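PDB 1YSJ: N-acetylcysteine deacetylase, which probably removes the acetyl group from N-acetylcysteine to give cysteine and acetate, as a dinuclear metal hydrolase in the breakdown of S-(2-succino)cysteine. Local coordinates for residues M181-P185 and G369-W373; P188-V194 and V363-N368; I234-Q238 and V253-V258. The protein carries 1 engineered substitution. All blocks are in the same frame, centred on the assembly; numbering follows the deposited sequence.

Contact 1. Residues M181-P185 and G369-W373. With NI (nickel (II) ion), chain C.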
HETATM    1  N   MSE A 181     -29.458 -23.036  11.464  1.00 46.40           N
HETATM    2  CA  MSE A 181     -28.339 -23.811  11.941  1.00 49.74           C
HETATM    3  C   MSE A 181     -27.097 -23.465  11.148  1.00 46.26           C
HETATM    4  O   MSE A 181     -27.176 -22.937  10.035  1.00 43.29           O
HETATM    5  CB  MSE A 181     -28.627 -25.310  11.812  1.00 48.57           C
HETATM    6  CG  MSE A 181     -27.992 -25.969  10.593  1.00 53.34           C
HETATM    7 SE   MSE A 181     -28.605 -27.774  10.276  1.00 63.58          SE
HETATM    8  CE  MSE A 181     -30.033 -27.368   9.093  1.00 59.56           C
ATOM      9  N   HIS A 182     -25.947 -23.761  11.740  1.00 44.94           N
ATOM     10  CA  HIS A 182     -24.752 -23.953  10.955  1.00 44.03           C
ATOM     11  C   HIS A 182     -24.057 -25.223  11.414  1.00 43.88           C
ATOM     12  O   HIS A 182     -23.934 -25.473  12.616  1.00 43.51           O
ATOM     13  CB  HIS A 182     -23.809 -22.759  11.035  1.00 44.35           C
ATOM     14  CG  HIS A 182     -22.948 -22.612   9.821  1.00 46.43           C
ATOM     15  ND1 HIS A 182     -21.910 -23.474   9.538  1.00 42.97           N
ATOM     16  CD2 HIS A 182     -22.994 -21.725   8.800  1.00 42.77           C
ATOM     17  CE1 HIS A 182     -21.346 -23.118   8.397  1.00 44.08           C
ATOM     18  NE2 HIS A 182     -21.984 -22.059   7.929  1.00 46.16           N
ATOM     19  N   ASN A 183     -23.623 -26.027  10.448  1.00 42.08           N
ATOM     20  CA  ASN A 183     -22.832 -27.213  10.739  1.00 42.73           C
ATOM     21  C   ASN A 183     -21.587 -26.815  11.522  1.00 41.26           C
ATOM     22  O   ASN A 183     -21.009 -25.752  11.287  1.00 41.89           O
ATOM     23  CB  ASN A 183     -22.463 -27.956   9.448  1.00 42.74           C
ATOM     24  CG  ASN A 183     -21.436 -27.209   8.615  1.00 43.06           C
ATOM     25  OD1 ASN A 183     -20.231 -27.328   8.836  1.00 41.18           O
ATOM     26  ND2 ASN A 183     -21.910 -26.433   7.655  1.00 47.42           N
ATOM     27  N   LYS A 184     -21.198 -27.659  12.467  1.00 41.87           N
ATOM     28  CA  LYS A 184     -20.031 -27.405  13.291  1.00 41.17           C
ATOM     29  C   LYS A 184     -19.154 -28.654  13.272  1.00 41.62           C
ATOM     30  O   LYS A 184     -19.438 -29.621  13.981  1.00 43.34           O
ATOM     31  CB  LYS A 184     -20.452 -27.031  14.715  1.00 41.21           C
ATOM     32  CG  LYS A 184     -19.430 -26.204  15.499  1.00 42.23           C
ATOM     33  CD  LYS A 184     -19.380 -24.761  14.995  1.00 46.47           C
ATOM     34  CE  LYS A 184     -18.630 -23.845  15.950  1.00 42.85           C
ATOM     35  NZ  LYS A 184     -17.167 -24.043  15.892  1.00 51.59           N
ATOM     36  N   PRO A 185     -18.096 -28.642  12.439  1.00 42.25           N
ATOM     37  CA  PRO A 185     -17.234 -29.814  12.217  1.00 42.46           C
ATOM     38  C   PRO A 185     -16.573 -30.379  13.474  1.00 42.85           C
ATOM     39  O   PRO A 185     -16.284 -31.577  13.523  1.00 42.45           O
ATOM     40  CB  PRO A 185     -16.170 -29.301  11.231  1.00 42.49           C
ATOM     41  CG  PRO A 185     -16.265 -27.805  11.280  1.00 43.17           C
ATOM     42  CD  PRO A 185     -17.676 -27.488  11.620  1.00 41.47           C
ATOM     43  N   GLY A 369     -16.641 -33.279  11.451  1.00 44.97           N
ATOM     44  CA  GLY A 369     -15.820 -32.979  10.278  1.00 46.17           C
ATOM     45  C   GLY A 369     -14.333 -33.144  10.523  1.00 47.86           C
ATOM     46  O   GLY A 369     -13.915 -33.560  11.606  1.00 48.35           O
ATOM     47  N   THR A 370     -13.534 -32.814   9.510  1.00 49.83           N
ATOM     48  CA  THR A 370     -12.074 -32.971   9.567  1.00 51.36           C
ATOM     49  C   THR A 370     -11.357 -31.635   9.413  1.00 51.99           C
ATOM     50  O   THR A 370     -10.274 -31.433   9.969  1.00 53.09           O
ATOM     51  CB  THR A 370     -11.558 -33.914   8.458  1.00 51.66           C
ATOM     52  OG1 THR A 370     -12.050 -33.466   7.185  1.00 54.13           O
ATOM     53  CG2 THR A 370     -12.003 -35.349   8.714  1.00 47.17           C
ATOM     54  N   GLU A 371     -11.957 -30.739   8.635  1.00 52.09           N
ATOM     55  CA  GLU A 371     -11.407 -29.409   8.399  1.00 51.62           C
ATOM     56  C   GLU A 371     -12.422 -28.337   8.790  1.00 51.28           C
ATOM     57  O   GLU A 371     -13.620 -28.613   8.926  1.00 49.63           O
ATOM     58  CB  GLU A 371     -11.003 -29.240   6.930  1.00 51.93           C
ATOM     59  CG  GLU A 371     -10.083 -30.331   6.365  1.00 53.61           C
ATOM     60  CD  GLU A 371      -8.644 -30.258   6.873  1.00 58.96           C
ATOM     61  OE1 GLU A 371      -7.920 -31.270   6.735  1.00 61.28           O
ATOM     62  OE2 GLU A 371      -8.230 -29.202   7.402  1.00 58.44           O
ATOM     63  N   GLU A 372     -11.938 -27.113   8.972  1.00 50.71           N
ATOM     64  CA  GLU A 372     -12.812 -25.993   9.289  1.00 52.79           C
ATOM     65  C   GLU A 372     -13.501 -25.448   8.031  1.00 50.49           C
ATOM     66  O   GLU A 372     -13.126 -25.796   6.901  1.00 47.96           O
ATOM     67  CB  GLU A 372     -12.045 -24.897  10.039  1.00 52.89           C
ATOM     68  CG  GLU A 372     -10.821 -24.346   9.326  1.00 57.95           C
ATOM     69  CD  GLU A 372      -9.994 -23.418  10.209  1.00 59.12           C
ATOM     70  OE1 GLU A 372      -9.787 -23.747  11.400  1.00 63.48           O
ATOM     71  OE2 GLU A 372      -9.545 -22.363   9.708  1.00 65.20           O
ATOM     72  N   TRP A 373     -14.515 -24.608   8.232  1.00 48.02           N
ATOM     73  CA  TRP A 373     -15.243 -24.008   7.117  1.00 47.66           C
ATOM     74  C   TRP A 373     -14.289 -23.385   6.094  1.00 46.79           C
ATOM     75  O   TRP A 373     -13.270 -22.788   6.466  1.00 45.55           O
ATOM     76  CB  TRP A 373     -16.235 -22.951   7.615  1.00 48.68           C
ATOM     77  CG  TRP A 373     -17.212 -23.430   8.664  1.00 48.90           C
ATOM     78  CD1 TRP A 373     -17.823 -24.654   8.732  1.00 48.27           C
ATOM     79  CD2 TRP A 373     -17.708 -22.675   9.778  1.00 49.79           C
ATOM     80  NE1 TRP A 373     -18.657 -24.710   9.827  1.00 45.88           N
ATOM     81  CE2 TRP A 373     -18.608 -23.510  10.484  1.00 48.26           C
ATOM     82  CE3 TRP A 373     -17.482 -21.375  10.246  1.00 48.68           C
ATOM     83  CZ2 TRP A 373     -19.280 -23.085  11.636  1.00 49.80           C
ATOM     84  CZ3 TRP A 373     -18.151 -20.953  11.393  1.00 50.97           C
ATOM     85  CH2 TRP A 373     -19.038 -21.808  12.074  1.00 49.74           C
TER
HETATM   86 NI    NI C 381     -21.819 -21.151   5.936  1.00 35.06          NI
HETATM   87  O   HOH W   1     -21.064 -19.438   6.131  1.00 39.70           O
HETATM   88  O   HOH W   2     -23.698 -19.972   6.436  0.50 29.47           O

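Contact 2. Residues P188-V194 and V363-N368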
ATOM      1  N   PRO A 188     -19.646 -33.553  17.636  1.00 41.09           N
ATOM      2  CA  PRO A 188     -20.009 -34.872  17.120  1.00 41.94           C
ATOM      3  C   PRO A 188     -21.448 -34.944  16.607  1.00 42.13           C
ATOM      4  O   PRO A 188     -22.271 -34.095  16.949  1.00 41.17           O
ATOM      5  CB  PRO A 188     -19.821 -35.786  18.337  1.00 41.25           C
ATOM      6  CG  PRO A 188     -20.049 -34.908  19.518  1.00 39.93           C
ATOM      7  CD  PRO A 188     -19.740 -33.487  19.108  1.00 41.46           C
ATOM      8  N   VAL A 189     -21.729 -35.955  15.791  1.00 43.48           N
ATOM      9  CA  VAL A 189     -23.076 -36.223  15.283  1.00 44.21           C
ATOM     10  C   VAL A 189     -24.023 -36.545  16.442  1.00 43.71           C
ATOM     11  O   VAL A 189     -23.693 -37.346  17.322  1.00 44.01           O
ATOM     12  CB  VAL A 189     -23.065 -37.392  14.256  1.00 45.02           C
ATOM     13  CG1 VAL A 189     -24.484 -37.766  13.818  1.00 46.35           C
ATOM     14  CG2 VAL A 189     -22.216 -37.031  13.049  1.00 43.58           C
ATOM     15  N   GLY A 190     -25.193 -35.909  16.432  1.00 42.59           N
ATOM     16  CA  GLY A 190     -26.184 -36.079  17.490  1.00 40.80           C
ATOM     17  C   GLY A 190     -26.134 -34.965  18.521  1.00 40.26           C
ATOM     18  O   GLY A 190     -26.932 -34.945  19.460  1.00 39.85           O
ATOM     19  N   THR A 191     -25.194 -34.040  18.341  1.00 39.52           N
ATOM     20  CA  THR A 191     -24.996 -32.926  19.261  1.00 39.61           C
ATOM     21  C   THR A 191     -25.368 -31.582  18.625  1.00 40.72           C
ATOM     22  O   THR A 191     -24.946 -31.269  17.512  1.00 40.82           O
ATOM     23  CB  THR A 191     -23.548 -32.894  19.798  1.00 39.32           C
ATOM     24  OG1 THR A 191     -23.262 -34.132  20.462  1.00 37.09           O
ATOM     25  CG2 THR A 191     -23.353 -31.750  20.786  1.00 39.09           C
ATOM     26  N   ILE A 192     -26.167 -30.806  19.356  1.00 41.91           N
ATOM     27  CA  ILE A 192     -26.623 -29.479  18.945  1.00 39.87           C
ATOM     28  C   ILE A 192     -26.038 -28.433  19.910  1.00 40.90           C
ATOM     29  O   ILE A 192     -26.153 -28.569  21.131  1.00 40.86           O
ATOM     30  CB  ILE A 192     -28.187 -29.408  18.908  1.00 40.18           C
ATOM     31  CG1 ILE A 192     -28.757 -30.326  17.815  1.00 40.14           C
ATOM     32  CG2 ILE A 192     -28.684 -27.988  18.657  1.00 39.33           C
ATOM     33  CD1 ILE A 192     -29.178 -31.707  18.284  1.00 32.85           C
ATOM     34  N   GLY A 193     -25.391 -27.408  19.356  1.00 41.07           N
ATOM     35  CA  GLY A 193     -24.769 -26.344  20.153  1.00 41.35           C
ATOM     36  C   GLY A 193     -25.749 -25.232  20.474  1.00 41.91           C
ATOM     37  O   GLY A 193     -26.313 -24.616  19.569  1.00 43.33           O
ATOM     38  N   VAL A 194     -25.935 -24.963  21.764  1.00 41.76           N
ATOM     39  CA  VAL A 194     -27.009 -24.091  22.236  1.00 42.26           C
ATOM     40  C   VAL A 194     -26.532 -23.032  23.243  1.00 41.71           C
ATOM     41  O   VAL A 194     -25.957 -23.369  24.281  1.00 42.76           O
ATOM     42  CB  VAL A 194     -28.166 -24.944  22.863  1.00 41.72           C
ATOM     43  CG1 VAL A 194     -29.184 -24.068  23.569  1.00 42.80           C
ATOM     44  CG2 VAL A 194     -28.859 -25.795  21.799  1.00 42.87           C
ATOM     45  N   VAL A 363     -28.448 -22.363  15.956  1.00 40.48           N
ATOM     46  CA  VAL A 363     -27.712 -23.426  16.654  1.00 40.49           C
ATOM     47  C   VAL A 363     -26.555 -24.019  15.843  1.00 41.50           C
ATOM     48  O   VAL A 363     -26.552 -23.961  14.608  1.00 39.64           O
ATOM     49  CB  VAL A 363     -28.648 -24.576  17.118  1.00 40.13           C
ATOM     50  CG1 VAL A 363     -29.660 -24.072  18.129  1.00 38.52           C
ATOM     51  CG2 VAL A 363     -29.347 -25.243  15.929  1.00 37.94           C
ATOM     52  N   TRP A 364     -25.577 -24.588  16.553  1.00 41.92           N
ATOM     53  CA  TRP A 364     -24.544 -25.405  15.923  1.00 42.28           C
ATOM     54  C   TRP A 364     -25.078 -26.816  15.709  1.00 42.75           C
ATOM     55  O   TRP A 364     -25.645 -27.413  16.625  1.00 43.24           O
ATOM     56  CB  TRP A 364     -23.276 -25.493  16.780  1.00 41.08           C
ATOM     57  CG  TRP A 364     -22.525 -24.204  17.061  1.00 44.16           C
ATOM     58  CD1 TRP A 364     -21.902 -23.870  18.234  1.00 43.28           C
ATOM     59  CD2 TRP A 364     -22.291 -23.104  16.160  1.00 43.78           C
ATOM     60  NE1 TRP A 364     -21.305 -22.636  18.125  1.00 44.15           N
ATOM     61  CE2 TRP A 364     -21.529 -22.141  16.867  1.00 43.78           C
ATOM     62  CE3 TRP A 364     -22.650 -22.836  14.834  1.00 40.40           C
ATOM     63  CZ2 TRP A 364     -21.118 -20.934  16.290  1.00 39.80           C
ATOM     64  CZ3 TRP A 364     -22.247 -21.631  14.261  1.00 43.03           C
ATOM     65  CH2 TRP A 364     -21.489 -20.696  14.991  1.00 42.90           C
HETATM   66  N   MSE A 365     -24.894 -27.346  14.504  1.00 42.99           N
HETATM   67  CA  MSE A 365     -25.213 -28.740  14.226  1.00 43.43           C
HETATM   68  C   MSE A 365     -23.916 -29.544  14.128  1.00 43.43           C
HETATM   69  O   MSE A 365     -23.132 -29.356  13.195  1.00 43.65           O
HETATM   70  CB  MSE A 365     -26.024 -28.850  12.930  1.00 45.05           C
HETATM   71  CG  MSE A 365     -26.607 -30.241  12.634  1.00 46.34           C
HETATM   72 SE   MSE A 365     -27.795 -30.960  14.027  1.00 55.83          SE
HETATM   73  CE  MSE A 365     -29.118 -29.478  14.161  1.00 43.06           C
ATOM     74  N   GLY A 366     -23.686 -30.427  15.098  1.00 42.03           N
ATOM     75  CA  GLY A 366     -22.511 -31.296  15.085  1.00 41.29           C
ATOM     76  C   GLY A 366     -22.470 -32.149  13.831  1.00 42.37           C
ATOM     77  O   GLY A 366     -23.468 -32.776  13.474  1.00 41.94           O
ATOM     78  N   THR A 367     -21.328 -32.160  13.149  1.00 42.88           N
ATOM     79  CA  THR A 367     -21.193 -32.927  11.905  1.00 44.76           C
ATOM     80  C   THR A 367     -19.927 -33.775  11.832  1.00 44.58           C
ATOM     81  O   THR A 367     -19.659 -34.387  10.803  1.00 46.20           O
ATOM     82  CB  THR A 367     -21.266 -32.030  10.640  1.00 44.84           C
ATOM     83  OG1 THR A 367     -20.355 -30.932  10.771  1.00 47.77           O
ATOM     84  CG2 THR A 367     -22.687 -31.505  10.416  1.00 40.56           C
ATOM     85  N   ASN A 368     -19.155 -33.808  12.918  1.00 45.01           N
ATOM     86  CA  ASN A 368     -17.947 -34.630  12.992  1.00 44.41           C
ATOM     87  C   ASN A 368     -17.089 -34.504  11.725  1.00 44.90           C
ATOM     88  O   ASN A 368     -16.857 -35.484  11.011  1.00 45.22           O
ATOM     89  CB  ASN A 368     -18.324 -36.093  13.291  1.00 43.82           C
ATOM     90  CG  ASN A 368     -17.117 -37.025  13.356  1.00 44.32           C
ATOM     91  OD1 ASN A 368     -17.134 -38.110  12.770  1.00 40.03           O
ATOM     92  ND2 ASN A 368     -16.069 -36.608  14.067  1.00 42.37           N
TER
HETATM   93  O   HOH W   3     -25.600 -33.154  15.156  1.00 32.53           O

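Contact 3. Residues I234-Q238 and V253-V258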
ATOM      1  N   ILE A 234      -1.542   2.195  13.448  1.00 40.21           N
ATOM      2  CA  ILE A 234      -1.563   0.733  13.368  1.00 41.21           C
ATOM      3  C   ILE A 234      -1.334   0.117  14.754  1.00 42.90           C
ATOM      4  O   ILE A 234      -2.071  -0.775  15.178  1.00 42.71           O
ATOM      5  CB  ILE A 234      -0.506   0.198  12.363  1.00 40.87           C
ATOM      6  CG1 ILE A 234      -0.907   0.539  10.925  1.00 37.79           C
ATOM      7  CG2 ILE A 234      -0.304  -1.319  12.524  1.00 39.24           C
ATOM      8  CD1 ILE A 234       0.236   0.447   9.928  1.00 38.81           C
ATOM      9  N   SER A 235      -0.318   0.613  15.456  1.00 44.19           N
ATOM     10  CA  SER A 235       0.033   0.112  16.779  1.00 46.50           C
ATOM     11  C   SER A 235      -1.008   0.522  17.819  1.00 47.73           C
ATOM     12  O   SER A 235      -1.224  -0.188  18.803  1.00 48.25           O
ATOM     13  CB  SER A 235       1.416   0.618  17.188  1.00 46.75           C
ATOM     14  OG  SER A 235       2.368   0.378  16.163  1.00 48.95           O
ATOM     15  N   GLY A 236      -1.645   1.668  17.590  1.00 48.61           N
ATOM     16  CA  GLY A 236      -2.689   2.174  18.475  1.00 49.23           C
ATOM     17  C   GLY A 236      -3.999   1.417  18.339  1.00 50.29           C
ATOM     18  O   GLY A 236      -4.650   1.114  19.339  1.00 50.29           O
ATOM     19  N   LEU A 237      -4.383   1.111  17.101  1.00 51.00           N
ATOM     20  CA  LEU A 237      -5.649   0.433  16.827  1.00 51.20           C
ATOM     21  C   LEU A 237      -5.554  -1.082  16.976  1.00 53.07           C
ATOM     22  O   LEU A 237      -6.280  -1.673  17.779  1.00 55.58           O
ATOM     23  CB  LEU A 237      -6.161   0.767  15.421  1.00 50.49           C
ATOM     24  CG  LEU A 237      -6.474   2.197  14.980  1.00 46.40           C
ATOM     25  CD1 LEU A 237      -6.824   2.167  13.511  1.00 42.49           C
ATOM     26  CD2 LEU A 237      -7.594   2.830  15.786  1.00 44.41           C
ATOM     27  N   GLN A 238      -4.666  -1.700  16.195  1.00 53.58           N
ATOM     28  CA  GLN A 238      -4.567  -3.160  16.105  1.00 54.67           C
ATOM     29  C   GLN A 238      -4.026  -3.801  17.381  1.00 54.28           C
ATOM     30  O   GLN A 238      -4.549  -4.819  17.838  1.00 54.19           O
ATOM     31  CB  GLN A 238      -3.706  -3.568  14.902  1.00 55.13           C
ATOM     32  CG  GLN A 238      -3.779  -5.049  14.560  1.00 58.02           C
ATOM     33  CD  GLN A 238      -3.303  -5.359  13.157  1.00 59.78           C
ATOM     34  OE1 GLN A 238      -2.147  -5.110  12.810  1.00 62.84           O
ATOM     35  NE2 GLN A 238      -4.192  -5.921  12.344  1.00 55.55           N
ATOM     36  N   VAL A 253      -9.860  -5.448  16.434  1.00 42.80           N
ATOM     37  CA  VAL A 253      -9.571  -4.632  15.264  1.00 41.13           C
ATOM     38  C   VAL A 253      -8.521  -5.334  14.412  1.00 40.82           C
ATOM     39  O   VAL A 253      -7.427  -5.644  14.878  1.00 40.10           O
ATOM     40  CB  VAL A 253      -9.126  -3.198  15.641  1.00 40.82           C
ATOM     41  CG1 VAL A 253      -8.772  -2.397  14.396  1.00 40.57           C
ATOM     42  CG2 VAL A 253     -10.224  -2.489  16.418  1.00 38.24           C
ATOM     43  N   SER A 254      -8.882  -5.596  13.162  1.00 41.38           N
ATOM     44  CA  SER A 254      -8.012  -6.300  12.240  1.00 41.81           C
ATOM     45  C   SER A 254      -7.795  -5.454  10.991  1.00 40.87           C
ATOM     46  O   SER A 254      -8.681  -5.341  10.145  1.00 42.53           O
ATOM     47  CB  SER A 254      -8.613  -7.666  11.895  1.00 41.31           C
ATOM     48  OG  SER A 254      -7.795  -8.382  10.988  1.00 46.57           O
ATOM     49  N   ILE A 255      -6.620  -4.836  10.905  1.00 40.73           N
ATOM     50  CA  ILE A 255      -6.224  -4.049   9.737  1.00 39.18           C
ATOM     51  C   ILE A 255      -5.711  -5.007   8.667  1.00 39.94           C
ATOM     52  O   ILE A 255      -4.783  -5.785   8.910  1.00 40.13           O
ATOM     53  CB  ILE A 255      -5.140  -2.994  10.095  1.00 39.71           C
ATOM     54  CG1 ILE A 255      -5.679  -2.016  11.146  1.00 37.78           C
ATOM     55  CG2 ILE A 255      -4.666  -2.235   8.841  1.00 37.02           C
ATOM     56  CD1 ILE A 255      -4.607  -1.299  11.931  1.00 43.82           C
ATOM     57  N   THR A 256      -6.320  -4.939   7.486  1.00 38.52           N
ATOM     58  CA  THR A 256      -6.075  -5.911   6.418  1.00 38.09           C
ATOM     59  C   THR A 256      -5.375  -5.312   5.195  1.00 38.42           C
ATOM     60  O   THR A 256      -4.787  -6.040   4.394  1.00 39.28           O
ATOM     61  CB  THR A 256      -7.393  -6.600   5.973  1.00 37.78           C
ATOM     62  OG1 THR A 256      -8.364  -5.604   5.622  1.00 35.76           O
ATOM     63  CG2 THR A 256      -7.952  -7.471   7.095  1.00 36.04           C
ATOM     64  N   ARG A 257      -5.453  -3.993   5.047  1.00 38.63           N
ATOM     65  CA  ARG A 257      -4.815  -3.305   3.932  1.00 39.55           C
ATOM     66  C   ARG A 257      -4.170  -1.985   4.361  1.00 38.56           C
ATOM     67  O   ARG A 257      -4.781  -1.191   5.078  1.00 36.68           O
ATOM     68  CB  ARG A 257      -5.815  -3.078   2.792  1.00 39.64           C
ATOM     69  CG  ARG A 257      -5.166  -2.653   1.478  1.00 41.66           C
ATOM     70  CD  ARG A 257      -6.180  -2.455   0.354  1.00 43.73           C
ATOM     71  NE  ARG A 257      -7.215  -1.473   0.684  1.00 52.24           N
ATOM     72  CZ  ARG A 257      -7.092  -0.152   0.556  1.00 55.57           C
ATOM     73  NH1 ARG A 257      -5.964   0.390   0.107  1.00 52.19           N
ATOM     74  NH2 ARG A 257      -8.107   0.634   0.887  1.00 57.98           N
ATOM     75  N   VAL A 258      -2.925  -1.779   3.932  1.00 37.18           N
ATOM     76  CA  VAL A 258      -2.208  -0.521   4.140  1.00 36.42           C
ATOM     77  C   VAL A 258      -1.502  -0.140   2.840  1.00 37.29           C
ATOM     78  O   VAL A 258      -0.682  -0.906   2.320  1.00 35.97           O
ATOM     79  CB  VAL A 258      -1.162  -0.610   5.285  1.00 37.03           C
ATOM     80  CG1 VAL A 258      -0.502   0.749   5.526  1.00 35.72           C
ATOM     81  CG2 VAL A 258      -1.789  -1.119   6.575  1.00 34.56           C
TER

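Contact 1. Residues M181-P185 and G369-W373
Gly369 comes in against Pro185, its N donating to Pro185 O at 2.7 Å. The backbones are so close that a CB on Gly369 would collide with the proline ring. Glu371 keeps its side chain clear of 181-185 and offers only its carbonyl, on which Pro185 CB rests 3.5 Å from Glu371 O. Glu372 passes the proline ring at CG with its CA alone. Trp373 carries the rest of the contact. Its CG stands anti to its own carbonyl carbon (chi1 -55°), which brings the indole back over strand 175-184. There Trp373 NE1 donates to Asn183 O at 3.0 Å, from above the carbonyl plane, and weakly to Asn183 OD1 at 3.2 Å. The Asn183 amide stands almost perpendicular to the indole; its other end, ND2, is held by Cys122 O. Asn183 O accepts a second bond, from His182 ND1 at 3.0 Å, almost perfectly straight (178°) and in the imidazole plane. This fixes the rotation of the imidazole and turns NE2 to the nickel, 2.2 Å from His182 NE2; the hydrogen bond would probably also make NE2 a stronger electron donor. His182 CE1 lies over one face of the indole, toward its rim, with the two ring planes inclined at 56°. Pro185 CD reaches Trp373 NE1 at 3.4 Å, and Lys184 CD lies against the benzene part of the indole. Cys122, His124 and two waters complete this nickel site. Met181 packs on helices 124-139 and 384-402. Strand 175-184 bonds along its backbone to strand 360-366, and the loop leaving 360-366 carries residues 369-373 across the end of strand 175-184 before helix 384-402 begins.

Contact 2. Residues P188-V194 and V363-N368
Thr191 O is gripped twice: Gly366 N donates to it at 2.9 Å, and a water donates from 3.1 Å to the same Thr191 O. That water also donates to Gly366 O and accepts from Gly190 N, so it stitches the type II turn Pro188-Thr191 to the end of strand 360-366. Further on, Gly193 and Trp364 form a hydrogen-bonded antiparallel pair, with Gly193 N 2.7 Å from Trp364 O. Here Trp364 CB lies over Gly193 CA, where a side chain on the glycine would collide with it; the indole leads away and its NE1 bonds to Glu343 O. On the face carrying Ile192 and Met365, the two side chains run side by side. Met365, bent at chi2 (58°) and chi3, lays CE 3.8 Å from Ile192 CG1, while Ile192 CG2 sits 3.7 Å from Val363 CB. An alanine in place of Ile192 is likely to leave a gap beside Val363 and the selenomethionine methyl with less to hold it on that side. The chemistry is thus divided: backbone bonds and one water fix the register, while Ile192, Val363 and Met365 give helix 384-402 an apolar surface, where Tyr391, Phe392, Val387 and Ala388 pack.

Contact 3. Residues I234-Q238 and V253-V258
Ile255 is the main knob of the strand face, and its tip enters a hollow at the end of helix 226-237. Ile255 CD1 touches Ile234 CA at 3.9 Å and Gln238 CB at 3.8 Å, with Leu237 CB making the third wall at 4.3 Å from the same methyl. Ile255 CG1 is anti to its carbonyl carbon (chi1 -61°), which aims CD1 into this hollow. Smaller bumps meet on either side along the strand. At one end Val253 CG1 lies 4.2 Å from Leu237 CB, and Val253 CB lies near Leu237 O; at the other, the extended Ile234 side chain puts CD1 4.2 Å from Val258 CG2. Gln238 stretches along the strand, its CG close to Val253 O. Thr256 and Arg257 both face Glu274 in a classic beta bulge, and Val258, like Ile255, points to the helix although three positions further on. Leu237 also reaches Met292 and Val295 of helix 282-302. Beyond this packing Val258 pairs antiparallel with a strand of the second subunit. Helices laid on one face of a four-stranded antiparallel sheet that continues into a partner subunit are typical of the dimerization domain of M20 peptidases.

Contacts 1 and 2 meet on strand 360-366 of one mixed sheet: 181-184 pairs with one of its edges, 191-194 with the other, so Lys184 N and His182 O probably hydrogen-bond to Met365 while Lys184 lies on Trp364. Contact 2 is the buried part, built on backbone pairing; contact 1, at the sheet end, is partly buried, and its polar groups include the indole N-H and a nickel-binding imidazole. Contact 3 lies in the other, antiparallel sheet, its centre about 29 Å from that of contact 1 and about 35 Å from that of contact 2. It is also partly buried, but joins helix to strand through aliphatic packing beside the subunit interface.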